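Local coordinates for protein succinate-semialdehyde dehydrogenase (Synechococcus sp., PDB 4ITA) that probably oxidises succinic semialdehyde to succinate with NADP+ as hydride acceptor, in the manner of the aldehyde dehydrogenase family, at residues G232-F237 and A267-L272; I357-L362 and N383-G388; Q121-L126 and R445-A450. All coordinates share one frame; numbering follows the deposited sequence.

Contacts 1 and 2 form one continuous region beside the cofactor, their centres 9 Å apart, and both touch the bound NADPH. The join is direct: Lys268 NZ of contact 1 makes a salt bridge with Glu361 OE2 of contact 2 at 2.9 Å, and Gly233 N lies 3.2 Å from the same oxygen, a probable hydrogen bond. Glu361 in turn binds the nicotinamide ribose. Contact 3 stands apart, centred about 34 Å from contact 1 and 33 Å from contact 2, with nearest atoms about 16 Å away in each case. Along the chain, however, both other contacts are nested within the loop that contact 3 closes, and its surroundings include the second subunit.

Contact 1 of 3, residues G232-F237 and A267-L272. With NDP (NADPH dihydro-nicotinamide-adenine-dinucleotide phosphate), chain C; EDO (1,2-ethanediol), chain M.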
loop_
_atom_site.group_PDB
_atom_site.type_symbol
_atom_site.label_atom_id
_atom_site.label_comp_id
_atom_site.label_asym_id
_atom_site.label_seq_id
_atom_site.Cartn_x
_atom_site.Cartn_y
_atom_site.Cartn_z
ATOM N N GLY A 232 12.721 5.750 9.583
ATOM C CA GLY A 232 13.141 6.552 10.718
ATOM C C GLY A 232 12.382 7.846 10.899
ATOM O O GLY A 232 11.510 8.203 10.104
ATOM N N GLY A 233 12.718 8.561 11.965
ATOM C CA GLY A 233 12.089 9.843 12.219
ATOM C C GLY A 233 13.026 10.816 12.898
ATOM O O GLY A 233 14.114 10.459 13.343
ATOM N N SER A 234 12.604 12.070 12.969
ATOM C CA SER A 234 13.271 13.047 13.821
ATOM C C SER A 234 12.165 13.753 14.586
ATOM O O SER A 234 11.883 14.943 14.379
ATOM C CB SER A 234 14.108 14.022 12.991
ATOM O OG SER A 234 14.821 14.899 13.854
ATOM N N ASP A 235 11.517 12.999 15.460
ATOM C CA ASP A 235 10.270 13.443 16.056
ATOM C C ASP A 235 10.467 14.674 16.928
ATOM O O ASP A 235 11.408 14.732 17.718
ATOM C CB ASP A 235 9.660 12.334 16.911
ATOM C CG ASP A 235 9.177 11.135 16.105
ATOM O OD1 ASP A 235 9.389 11.058 14.872
ATOM O OD2 ASP A 235 8.565 10.256 16.745
ATOM N N PRO A 236 9.557 15.648 16.816
ATOM C CA PRO A 236 9.595 16.812 17.700
ATOM C C PRO A 236 8.978 16.498 19.065
ATOM O O PRO A 236 8.104 15.637 19.196
ATOM C CB PRO A 236 8.737 17.828 16.952
ATOM C CG PRO A 236 7.731 16.982 16.243
ATOM C CD PRO A 236 8.472 15.750 15.821
ATOM N N PHE A 237 9.482 17.193 20.080
ATOM C CA PHE A 237 8.948 17.137 21.432
ATOM C C PHE A 237 8.758 18.605 21.802
ATOM O O PHE A 237 9.724 19.315 22.116
ATOM C CB PHE A 237 9.960 16.436 22.347
ATOM C CG PHE A 237 9.425 16.058 23.713
ATOM C CD1 PHE A 237 9.490 16.953 24.773
ATOM C CD2 PHE A 237 8.914 14.790 23.947
ATOM C CE1 PHE A 237 9.033 16.588 26.031
ATOM C CE2 PHE A 237 8.444 14.425 25.200
ATOM C CZ PHE A 237 8.507 15.330 26.247
ATOM N N ALA A 267 12.225 11.053 21.112
ATOM C CA ALA A 267 12.167 12.509 21.040
ATOM C C ALA A 267 13.546 12.991 20.591
ATOM O O ALA A 267 14.514 12.864 21.340
ATOM C CB ALA A 267 11.826 13.086 22.400
ATOM N N LYS A 268 13.648 13.522 19.378
ATOM C CA LYS A 268 14.950 13.913 18.839
ATOM C C LYS A 268 15.189 15.427 18.802
ATOM O O LYS A 268 16.319 15.883 18.974
ATOM C CB LYS A 268 15.188 13.274 17.462
ATOM C CG LYS A 268 15.074 11.750 17.476
ATOM C CD LYS A 268 15.882 11.081 16.363
ATOM C CE LYS A 268 15.841 9.548 16.484
ATOM N NZ LYS A 268 14.650 8.919 15.818
ATOM N N ARG A 269 14.125 16.193 18.583
ATOM C CA ARG A 269 14.213 17.651 18.518
ATOM C C ARG A 269 13.260 18.257 19.535
ATOM O O ARG A 269 12.041 18.145 19.402
ATOM C CB ARG A 269 13.890 18.145 17.096
ATOM C CG ARG A 269 14.916 17.687 16.038
ATOM C CD ARG A 269 14.527 18.103 14.601
ATOM N NE ARG A 269 13.186 17.613 14.324
ATOM C CZ ARG A 269 12.152 18.351 13.938
ATOM N NH1 ARG A 269 12.294 19.642 13.637
ATOM N NH2 ARG A 269 10.965 17.769 13.814
ATOM N N PHE A 270 13.833 18.878 20.562
ATOM C CA PHE A 270 13.068 19.526 21.611
ATOM C C PHE A 270 12.818 20.964 21.208
ATOM O O PHE A 270 13.763 21.713 20.949
ATOM C CB PHE A 270 13.827 19.449 22.938
ATOM C CG PHE A 270 13.875 18.061 23.511
ATOM C CD1 PHE A 270 14.742 17.110 22.997
ATOM C CD2 PHE A 270 13.021 17.700 24.535
ATOM C CE1 PHE A 270 14.762 15.822 23.512
ATOM C CE2 PHE A 270 13.038 16.416 25.060
ATOM C CZ PHE A 270 13.911 15.475 24.541
ATOM N N ILE A 271 11.541 21.317 21.115
ATOM C CA ILE A 271 11.114 22.625 20.636
ATOM C C ILE A 271 10.413 23.334 21.783
ATOM O O ILE A 271 9.316 22.958 22.194
ATOM C CB ILE A 271 10.223 22.476 19.393
ATOM C CG1 ILE A 271 11.043 21.838 18.259
ATOM C CG2 ILE A 271 9.665 23.831 18.971
ATOM C CD1 ILE A 271 10.224 21.372 17.068
ATOM N N LEU A 272 11.097 24.329 22.341
ATOM C CA LEU A 272 10.698 24.919 23.611
ATOM C C LEU A 272 10.182 26.334 23.438
ATOM O O LEU A 272 10.868 27.183 22.862
ATOM C CB LEU A 272 11.898 24.942 24.564
ATOM C CG LEU A 272 12.678 23.630 24.686
ATOM C CD1 LEU A 272 13.828 23.796 25.675
ATOM C CD2 LEU A 272 11.765 22.502 25.106
HETATM P PA NDP C . 19.313 -0.459 8.125
HETATM O O1A NDP C . 18.319 0.068 7.131
HETATM O O2A NDP C . 20.786 -0.319 7.857
HETATM O O5B NDP C . 19.021 -2.016 8.351
HETATM C C5B NDP C . 17.702 -2.516 8.603
HETATM C C4B NDP C . 17.492 -3.860 7.912
HETATM O O4B NDP C . 17.549 -3.665 6.496
HETATM C C3B NDP C . 18.582 -4.880 8.220
HETATM O O3B NDP C . 18.009 -6.194 8.170
HETATM C C2B NDP C . 19.542 -4.707 7.059
HETATM O O2B NDP C . 20.331 -5.859 6.794
HETATM C C1B NDP C . 18.554 -4.516 5.941
HETATM N N9A NDP C . 19.073 -3.812 4.759
HETATM C C8A NDP C . 19.934 -2.775 4.710
HETATM N N7A NDP C . 20.126 -2.390 3.426
HETATM C C5A NDP C . 19.360 -3.174 2.650
HETATM C C6A NDP C . 19.079 -3.317 1.213
HETATM N N6A NDP C . 19.677 -2.499 0.325
HETATM N N1A NDP C . 18.213 -4.279 0.841
HETATM C C2A NDP C . 17.609 -5.093 1.717
HETATM N N3A NDP C . 17.820 -5.028 3.040
HETATM C C4A NDP C . 18.667 -4.104 3.537
HETATM O O3 NDP C . 18.859 0.239 9.522
HETATM P PN NDP C . 19.671 0.752 10.832
HETATM O O1N NDP C . 20.959 1.448 10.454
HETATM O O2N NDP C . 19.674 -0.379 11.823
HETATM O O5D NDP C . 18.664 1.884 11.377
HETATM C C5D NDP C . 17.376 1.530 11.863
HETATM C C4D NDP C . 16.326 2.422 11.226
HETATM O O4D NDP C . 15.028 1.832 11.383
HETATM C C3D NDP C . 16.242 3.792 11.869
HETATM O O3D NDP C . 16.099 4.802 10.864
HETATM C C2D NDP C . 15.006 3.645 12.735
HETATM O O2D NDP C . 14.448 4.925 13.036
HETATM C C1D NDP C . 14.101 2.819 11.844
HETATM N N1N NDP C . 13.020 2.221 12.639
HETATM C C2N NDP C . 11.748 2.284 12.210
HETATM C C3N NDP C . 10.700 2.160 13.120
HETATM C C7N NDP C . 9.268 2.194 12.675
HETATM O O7N NDP C . 8.499 1.346 13.123
HETATM N N7N NDP C . 8.862 3.130 11.822
HETATM C C4N NDP C . 10.970 1.999 14.597
HETATM C C5N NDP C . 12.312 1.468 14.796
HETATM C C6N NDP C . 13.284 1.602 13.808
HETATM P P2B NDP C . 21.863 -5.958 7.268
HETATM O O1X NDP C . 22.263 -7.310 6.753
HETATM O O2X NDP C . 22.602 -4.827 6.591
HETATM O O3X NDP C . 21.900 -5.875 8.764
HETATM C C1 EDO M . 15.937 7.240 8.424
HETATM O O1 EDO M . 14.953 6.590 7.604
HETATM C C2 EDO M . 17.006 7.849 7.524
HETATM O O2 EDO M . 17.664 6.830 6.764
HETATM O O HOH W 1 12.229 10.278 16.231
#
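Pro236 pairs with Arg269 and Phe237 with Phe270 in parallel register, CA to CA 4.8 Å in both pairs, while the two short strands run at 36° to each other. Phe237 bonds through both of its peptide groups: its N donates to Arg269 O at 2.8 Å, and its O receives Ile271 N. Two residues earlier, Asp235 O accepts from both Lys268 N and Arg269 N. The Arg269 chain turns at chi3 (-54°), which brings its guanidinium edge-on to Ser234; NE and NH2 both donate to Ser234 O at 3.0 Å, with that oxygen in the guanidinium plane. Its NH1 and NH2 also bond to Leu381 O and Ala382 O near the end of helix 375-383. A leucine in place of Arg269 would probably leave the buried Ser234 O and these two carbonyls without their shared donor group. The strands open and close the beta-alpha-beta unit 235-239, 245-257, 267-273, and lie side by side inside the seven-stranded sheet. On the sheet face away from Pro236 and Arg269, Phe237 CB sits over one face of the Phe270 ring, 4.3 Å from its centroid. The two rings meet obliquely, planes at 46°, and Ala267 CB touches Phe237 CD2 at 3.7 Å. Lys268 NZ, besides its salt bridge to Glu361, donates to Gly233 O at 3.0 Å from above the carbonyl plane, and a water links it to Asp235 N. At the cofactor end, Gly232 CA approaches NADPH O2D to 3.1 Å, and a CB here would run into the ribose hydroxyl O3D.

Contact 2 of 3, residues I357-L362 and N383-G388. With NDP (NADPH dihydro-nicotinamide-adenine-dinucleotide phosphate), chain C; EDO (1,2-ethanediol), chain O; EDO (1,2-ethanediol), chain D; EDO (1,2-ethanediol), chain I.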
loop_
_atom_site.group_PDB
_atom_site.type_symbol
_atom_site.label_atom_id
_atom_site.label_comp_id
_atom_site.label_asym_id
_atom_site.label_seq_id
_atom_site.Cartn_x
_atom_site.Cartn_y
_atom_site.Cartn_z
ATOM N N ILE A 357 22.736 18.659 10.006
ATOM C CA ILE A 357 22.243 17.829 11.099
ATOM C C ILE A 357 20.758 18.070 11.375
ATOM O O ILE A 357 20.055 17.168 11.828
ATOM C CB ILE A 357 23.087 18.022 12.383
ATOM C CG1 ILE A 357 22.869 16.856 13.354
ATOM C CG2 ILE A 357 22.785 19.360 13.047
ATOM C CD1 ILE A 357 23.724 16.936 14.597
ATOM N N LEU A 358 20.281 19.274 11.068
ATOM C CA LEU A 358 18.889 19.644 11.293
ATOM C C LEU A 358 17.930 18.745 10.519
ATOM O O LEU A 358 16.762 18.601 10.887
ATOM C CB LEU A 358 18.665 21.102 10.882
ATOM C CG LEU A 358 19.411 22.129 11.721
ATOM C CD1 LEU A 358 19.188 23.516 11.139
ATOM C CD2 LEU A 358 18.944 22.055 13.171
ATOM N N GLN A 359 18.434 18.139 9.449
ATOM C CA GLN A 359 17.610 17.334 8.559
ATOM C C GLN A 359 17.862 15.835 8.716
ATOM O O GLN A 359 17.310 15.029 7.969
ATOM C CB GLN A 359 17.854 17.757 7.109
ATOM C CG GLN A 359 17.473 19.206 6.818
ATOM C CD GLN A 359 15.985 19.450 6.971
ATOM O OE1 GLN A 359 15.184 18.952 6.182
ATOM N NE2 GLN A 359 15.604 20.205 7.996
ATOM N N GLU A 360 18.701 15.466 9.678
ATOM C CA GLU A 360 19.122 14.073 9.832
ATOM C C GLU A 360 18.559 13.424 11.077
ATOM O O GLU A 360 18.177 14.105 12.035
ATOM C CB GLU A 360 20.648 13.966 9.864
ATOM C CG GLU A 360 21.316 14.462 8.599
ATOM C CD GLU A 360 22.800 14.177 8.575
ATOM O OE1 GLU A 360 23.418 14.104 9.658
ATOM O OE2 GLU A 360 23.349 14.014 7.465
ATOM N N GLU A 361 18.514 12.096 11.060
ATOM C CA GLU A 361 18.119 11.332 12.233
ATOM C C GLU A 361 19.318 11.092 13.130
ATOM O O GLU A 361 20.363 10.618 12.671
ATOM C CB GLU A 361 17.505 9.988 11.834
ATOM C CG GLU A 361 17.111 9.144 13.044
ATOM C CD GLU A 361 16.370 7.871 12.683
ATOM O OE1 GLU A 361 16.764 7.212 11.699
ATOM O OE2 GLU A 361 15.404 7.524 13.398
ATOM N N LEU A 362 19.169 11.433 14.406
ATOM C CA LEU A 362 20.212 11.178 15.391
ATOM C C LEU A 362 19.850 9.925 16.180
ATOM O O LEU A 362 19.015 9.959 17.085
ATOM C CB LEU A 362 20.398 12.390 16.310
ATOM C CG LEU A 362 20.802 13.703 15.634
ATOM C CD1 LEU A 362 21.134 14.750 16.687
ATOM C CD2 LEU A 362 21.967 13.504 14.665
ATOM N N ASN A 383 7.632 20.606 11.707
ATOM C CA ASN A 383 7.401 19.961 10.418
ATOM C C ASN A 383 8.539 20.133 9.413
ATOM O O ASN A 383 8.498 19.546 8.334
ATOM C CB ASN A 383 6.107 20.480 9.782
ATOM C CG ASN A 383 4.869 20.051 10.531
ATOM O OD1 ASN A 383 4.884 19.061 11.261
ATOM N ND2 ASN A 383 3.775 20.784 10.336
ATOM N N ASP A 384 9.547 20.928 9.766
ATOM C CA ASP A 384 10.610 21.298 8.830
ATOM C C ASP A 384 11.694 20.222 8.760
ATOM O O ASP A 384 12.874 20.477 9.034
ATOM C CB ASP A 384 11.201 22.663 9.214
ATOM C CG ASP A 384 12.113 23.226 8.141
ATOM O OD1 ASP A 384 11.908 22.901 6.955
ATOM O OD2 ASP A 384 13.039 23.988 8.491
ATOM N N ILE A 385 11.265 19.015 8.402
ATOM C CA ILE A 385 12.136 17.851 8.283
ATOM C C ILE A 385 11.602 16.967 7.167
ATOM O O ILE A 385 10.443 17.100 6.769
ATOM C CB ILE A 385 12.164 17.015 9.581
ATOM C CG1 ILE A 385 10.753 16.856 10.154
ATOM C CG2 ILE A 385 13.110 17.627 10.608
ATOM C CD1 ILE A 385 10.642 15.782 11.238
ATOM N N PRO A 386 12.439 16.057 6.648
ATOM C CA PRO A 386 11.931 15.166 5.603
ATOM C C PRO A 386 11.068 14.049 6.182
ATOM O O PRO A 386 10.293 13.438 5.448
ATOM C CB PRO A 386 13.207 14.594 4.977
ATOM C CG PRO A 386 14.258 14.741 6.020
ATOM C CD PRO A 386 13.901 15.956 6.813
ATOM N N PHE A 387 11.201 13.797 7.482
ATOM C CA PHE A 387 10.518 12.689 8.134
ATOM C C PHE A 387 9.148 13.114 8.643
ATOM O O PHE A 387 8.788 14.293 8.607
ATOM C CB PHE A 387 11.359 12.177 9.308
ATOM C CG PHE A 387 12.815 11.990 8.975
ATOM C CD1 PHE A 387 13.226 10.950 8.157
ATOM C CD2 PHE A 387 13.770 12.861 9.474
ATOM C CE1 PHE A 387 14.571 10.783 7.845
ATOM C CE2 PHE A 387 15.118 12.695 9.176
ATOM C CZ PHE A 387 15.513 11.657 8.358
ATOM N N GLY A 388 8.390 12.146 9.134
ATOM C CA GLY A 388 7.074 12.426 9.678
ATOM C C GLY A 388 6.499 11.227 10.397
ATOM O O GLY A 388 5.422 10.741 10.043
HETATM P PA NDP C . 19.313 -0.459 8.125
HETATM O O1A NDP C . 18.319 0.068 7.131
HETATM O O2A NDP C . 20.786 -0.319 7.857
HETATM O O5B NDP C . 19.021 -2.016 8.351
HETATM C C5B NDP C . 17.702 -2.516 8.603
HETATM C C4B NDP C . 17.492 -3.860 7.912
HETATM O O4B NDP C . 17.549 -3.665 6.496
HETATM C C3B NDP C . 18.582 -4.880 8.220
HETATM O O3B NDP C . 18.009 -6.194 8.170
HETATM C C2B NDP C . 19.542 -4.707 7.059
HETATM O O2B NDP C . 20.331 -5.859 6.794
HETATM C C1B NDP C . 18.554 -4.516 5.941
HETATM N N9A NDP C . 19.073 -3.812 4.759
HETATM C C8A NDP C . 19.934 -2.775 4.710
HETATM N N7A NDP C . 20.126 -2.390 3.426
HETATM C C5A NDP C . 19.360 -3.174 2.650
HETATM C C6A NDP C . 19.079 -3.317 1.213
HETATM N N6A NDP C . 19.677 -2.499 0.325
HETATM N N1A NDP C . 18.213 -4.279 0.841
HETATM C C2A NDP C . 17.609 -5.093 1.717
HETATM N N3A NDP C . 17.820 -5.028 3.040
HETATM C C4A NDP C . 18.667 -4.104 3.537
HETATM O O3 NDP C . 18.859 0.239 9.522
HETATM P PN NDP C . 19.671 0.752 10.832
HETATM O O1N NDP C . 20.959 1.448 10.454
HETATM O O2N NDP C . 19.674 -0.379 11.823
HETATM O O5D NDP C . 18.664 1.884 11.377
HETATM C C5D NDP C . 17.376 1.530 11.863
HETATM C C4D NDP C . 16.326 2.422 11.226
HETATM O O4D NDP C . 15.028 1.832 11.383
HETATM C C3D NDP C . 16.242 3.792 11.869
HETATM O O3D NDP C . 16.099 4.802 10.864
HETATM C C2D NDP C . 15.006 3.645 12.735
HETATM O O2D NDP C . 14.448 4.925 13.036
HETATM C C1D NDP C . 14.101 2.819 11.844
HETATM N N1N NDP C . 13.020 2.221 12.639
HETATM C C2N NDP C . 11.748 2.284 12.210
HETATM C C3N NDP C . 10.700 2.160 13.120
HETATM C C7N NDP C . 9.268 2.194 12.675
HETATM O O7N NDP C . 8.499 1.346 13.123
HETATM N N7N NDP C . 8.862 3.130 11.822
HETATM C C4N NDP C . 10.970 1.999 14.597
HETATM C C5N NDP C . 12.312 1.468 14.796
HETATM C C6N NDP C . 13.284 1.602 13.808
HETATM P P2B NDP C . 21.863 -5.958 7.268
HETATM O O1X NDP C . 22.263 -7.310 6.753
HETATM O O2X NDP C . 22.602 -4.827 6.591
HETATM O O3X NDP C . 21.900 -5.875 8.764
HETATM C C1 EDO O . 19.441 5.105 11.652
HETATM O O1 EDO O . 19.306 6.472 11.232
HETATM C C2 EDO O . 20.885 4.631 11.558
HETATM O O2 EDO O . 21.135 4.164 10.226
HETATM C C1 EDO D . 26.757 20.410 10.146
HETATM O O1 EDO D . 25.549 19.676 10.408
HETATM C C2 EDO D . 27.146 20.284 8.674
HETATM O O2 EDO D . 26.250 21.062 7.873
HETATM C C1 EDO I . 23.217 7.601 12.256
HETATM O O1 EDO I . 21.849 7.979 12.009
HETATM C C2 EDO I . 23.537 7.774 13.740
HETATM O O2 EDO I . 22.843 8.924 14.222
#
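The loop that brings Glu361 to the cofactor ribose meets the loop before strand 390-394 through Gln359, which faces Asp384, Pro386 and Phe387. The touching parts of 357-362 and 383-388 run almost in the same direction, their end-to-end lines 12° apart. Gln359 carries the polar link. Its chain bends at chi2 (-65°), turning the terminal amide toward the other loop, and NE2 donates to Asp384 O at 2.9 Å, fairly straight at 161°, with the acceptor close to the amide plane. That carbonyl belongs to the central residue of an inverse gamma turn. On the other branch of the same amide, OE1 comes to 3.3 Å from Pro386 CD, so the nitrogen end of the amide meets a carbonyl oxygen and its oxygen end a proline ring carbon. The Phe387 ring brings CE2 against the backbone of 357-362, 3.4 Å from Gln359 O, and Pro386 CG rests over one face of this ring, offset toward the rim. Near the end of segment 357-362, Glu361 holds the nicotinamide ribose, as the corresponding glutamate does in other aldehyde dehydrogenases. Its extended side chain delivers the carboxylate to the two ribose hydroxyls: NADPH O3D donates to OE1 at 2.6 Å and NADPH O2D to OE2 at 2.8 Å. OE2 is also the oxygen that meets Lys268, while an ethanediol hydroxyl, probably from the crystallisation liquor, donates to OE1. Farther from the cofactor, Ile385 CG2 packs on Leu358 O at 3.8 Å.

Contact 3 of 3, residues Q121-L126 and R445-A450; sequences QPLGIL and RTFVNA. With EDO (1,2-ethanediol), chain F; EDO (1,2-ethanediol), chain B.
Leu126, with CG anti to its amide nitrogen (chi1 170°), and Phe447, with CG beside its own (chi1 -65°), turn their side chains across each other at about a right angle. Leu126 CD1 consequently lands over the middle of the Phe447 ring, 3.9 Å from the centroid and 13° off the normal, a CH-pi contact. Thr446 CG2 occupies the opposite face, so the ring is held between a methyl on each side. Leu123 comes from another direction: its CD1 lies at the ring edge, its CG is 3.5 Å from Phe447 O, and its CD2 packs on the backbone, 3.6 Å from Asn449 N. Next to this apolar group, Gln121 and Asn449 form an antiparallel hydrogen-bonded pair, with Gln121 N to Asn449 O at 3.0 Å and Asn449 N to Gln121 O at 2.7 Å. Their side chains share one sheet face, where a water joins Gln121 OE1 to Asn449 ND2. OE1 also accepts from Lys451, while Gln121 NE2 and Asn449 ND2 donate to Gln406 O and Ala410 O of the second subunit. The pair joins the C-terminal strand 448-455 antiparallel to the long strand 115-129, which is interrupted at Leu123-Gly124, at the subunit interface, an arrangement characteristic of the oligomerisation strands of aldehyde dehydrogenases.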
loop_
_atom_site.group_PDB
_atom_site.type_symbol
_atom_site.label_atom_id
_atom_site.label_comp_id
_atom_site.label_asym_id
_atom_site.label_seq_id
_atom_site.Cartn_x
_atom_site.Cartn_y
_atom_site.Cartn_z
ATOM N N GLN A 121 -8.582 -12.908 2.813
ATOM C CA GLN A 121 -7.826 -14.142 2.655
ATOM C C GLN A 121 -6.338 -13.818 2.558
ATOM O O GLN A 121 -5.956 -12.771 2.042
ATOM C CB GLN A 121 -8.297 -14.870 1.400
ATOM C CG GLN A 121 -9.750 -15.328 1.475
ATOM C CD GLN A 121 -10.131 -16.190 0.293
ATOM O OE1 GLN A 121 -9.880 -15.829 -0.853
ATOM N NE2 GLN A 121 -10.698 -17.358 0.567
ATOM N N PRO A 122 -5.479 -14.706 3.057
ATOM C CA PRO A 122 -4.038 -14.448 3.042
ATOM C C PRO A 122 -3.470 -14.407 1.618
ATOM O O PRO A 122 -3.999 -15.043 0.697
ATOM C CB PRO A 122 -3.471 -15.640 3.814
ATOM C CG PRO A 122 -4.468 -16.730 3.582
ATOM C CD PRO A 122 -5.794 -16.020 3.629
ATOM N N LEU A 123 -2.395 -13.654 1.443
ATOM C CA LEU A 123 -1.726 -13.559 0.151
ATOM C C LEU A 123 -0.783 -14.725 -0.135
ATOM O O LEU A 123 -0.674 -15.169 -1.273
ATOM C CB LEU A 123 -0.952 -12.244 0.047
ATOM C CG LEU A 123 -1.772 -10.958 0.021
ATOM C CD1 LEU A 123 -0.825 -9.776 -0.000
ATOM C CD2 LEU A 123 -2.716 -10.930 -1.167
ATOM N N GLY A 124 -0.081 -15.203 0.891
ATOM C CA GLY A 124 0.940 -16.219 0.701
ATOM C C GLY A 124 2.187 -15.879 1.495
ATOM O O GLY A 124 2.105 -15.469 2.649
ATOM N N ILE A 125 3.349 -16.044 0.870
ATOM C CA ILE A 125 4.607 -15.741 1.540
ATOM C C ILE A 125 4.853 -14.232 1.621
ATOM O O ILE A 125 4.886 -13.535 0.604
ATOM C CB ILE A 125 5.810 -16.376 0.816
ATOM C CG1 ILE A 125 5.645 -17.890 0.649
ATOM C CG2 ILE A 125 7.095 -16.059 1.557
ATOM C CD1 ILE A 125 6.724 -18.510 -0.248
ATOM N N LEU A 126 5.055 -13.755 2.843
ATOM C CA LEU A 126 5.464 -12.378 3.120
ATOM C C LEU A 126 6.938 -12.354 3.512
ATOM O O LEU A 126 7.369 -13.105 4.394
ATOM C CB LEU A 126 4.627 -11.808 4.275
ATOM C CG LEU A 126 5.020 -10.462 4.897
ATOM C CD1 LEU A 126 4.873 -9.312 3.901
ATOM C CD2 LEU A 126 4.170 -10.189 6.132
ATOM N N ARG A 445 -4.862 -6.171 8.193
ATOM C CA ARG A 445 -5.506 -5.909 6.903
ATOM C C ARG A 445 -4.528 -5.601 5.774
ATOM O O ARG A 445 -4.911 -5.616 4.613
ATOM C CB ARG A 445 -6.512 -4.762 7.017
ATOM C CG ARG A 445 -7.748 -5.099 7.819
ATOM C CD ARG A 445 -8.629 -6.133 7.131
ATOM N NE ARG A 445 -9.911 -6.280 7.821
ATOM C CZ ARG A 445 -10.934 -5.446 7.686
ATOM N NH1 ARG A 445 -10.839 -4.401 6.878
ATOM N NH2 ARG A 445 -12.059 -5.659 8.359
ATOM N N THR A 446 -3.274 -5.318 6.100
ATOM C CA THR A 446 -2.323 -4.853 5.089
ATOM C C THR A 446 -2.025 -5.879 4.006
ATOM O O THR A 446 -2.080 -5.577 2.812
ATOM C CB THR A 446 -1.008 -4.422 5.730
ATOM O OG1 THR A 446 -1.269 -3.353 6.652
ATOM C CG2 THR A 446 -0.036 -3.933 4.664
ATOM N N PHE A 447 -1.722 -7.099 4.424
ATOM C CA PHE A 447 -1.261 -8.117 3.489
ATOM C C PHE A 447 -2.255 -9.263 3.347
ATOM O O PHE A 447 -1.909 -10.433 3.467
ATOM C CB PHE A 447 0.131 -8.616 3.884
ATOM C CG PHE A 447 1.196 -7.553 3.789
ATOM C CD1 PHE A 447 1.475 -6.946 2.577
ATOM C CD2 PHE A 447 1.887 -7.142 4.920
ATOM C CE1 PHE A 447 2.453 -5.961 2.481
ATOM C CE2 PHE A 447 2.861 -6.160 4.836
ATOM C CZ PHE A 447 3.142 -5.568 3.616
ATOM N N VAL A 448 -3.502 -8.896 3.088
ATOM C CA VAL A 448 -4.529 -9.864 2.741
ATOM C C VAL A 448 -5.171 -9.438 1.438
ATOM O O VAL A 448 -5.105 -8.263 1.054
ATOM C CB VAL A 448 -5.628 -9.985 3.826
ATOM C CG1 VAL A 448 -5.051 -10.537 5.123
ATOM C CG2 VAL A 448 -6.288 -8.636 4.074
ATOM N N ASN A 449 -5.755 -10.412 0.749
ATOM C CA ASN A 449 -6.648 -10.178 -0.369
ATOM C C ASN A 449 -8.016 -9.826 0.192
ATOM O O ASN A 449 -8.693 -10.684 0.758
ATOM C CB ASN A 449 -6.737 -11.444 -1.232
ATOM C CG ASN A 449 -7.772 -11.339 -2.345
ATOM O OD1 ASN A 449 -8.278 -10.261 -2.640
ATOM N ND2 ASN A 449 -8.074 -12.463 -2.979
ATOM N N ALA A 450 -8.411 -8.561 0.056
ATOM C CA ALA A 450 -9.789 -8.165 0.325
ATOM C C ALA A 450 -10.574 -8.543 -0.926
ATOM O O ALA A 450 -10.518 -7.847 -1.947
ATOM C CB ALA A 450 -9.888 -6.677 0.615
HETATM C C1 EDO F . -0.985 -9.932 7.886
HETATM O O1 EDO F . 0.283 -10.125 7.223
HETATM C C2 EDO F . -1.941 -9.126 7.021
HETATM O O2 EDO F . -1.461 -7.773 7.026
HETATM C C1 EDO B . -12.362 -6.209 -3.611
HETATM O O1 EDO B . -11.777 -5.834 -2.366
HETATM C C2 EDO B . -11.440 -6.348 -4.809
HETATM O O2 EDO B . -12.148 -6.402 -6.041
HETATM O O HOH W 2 -7.625 -15.368 -1.945
#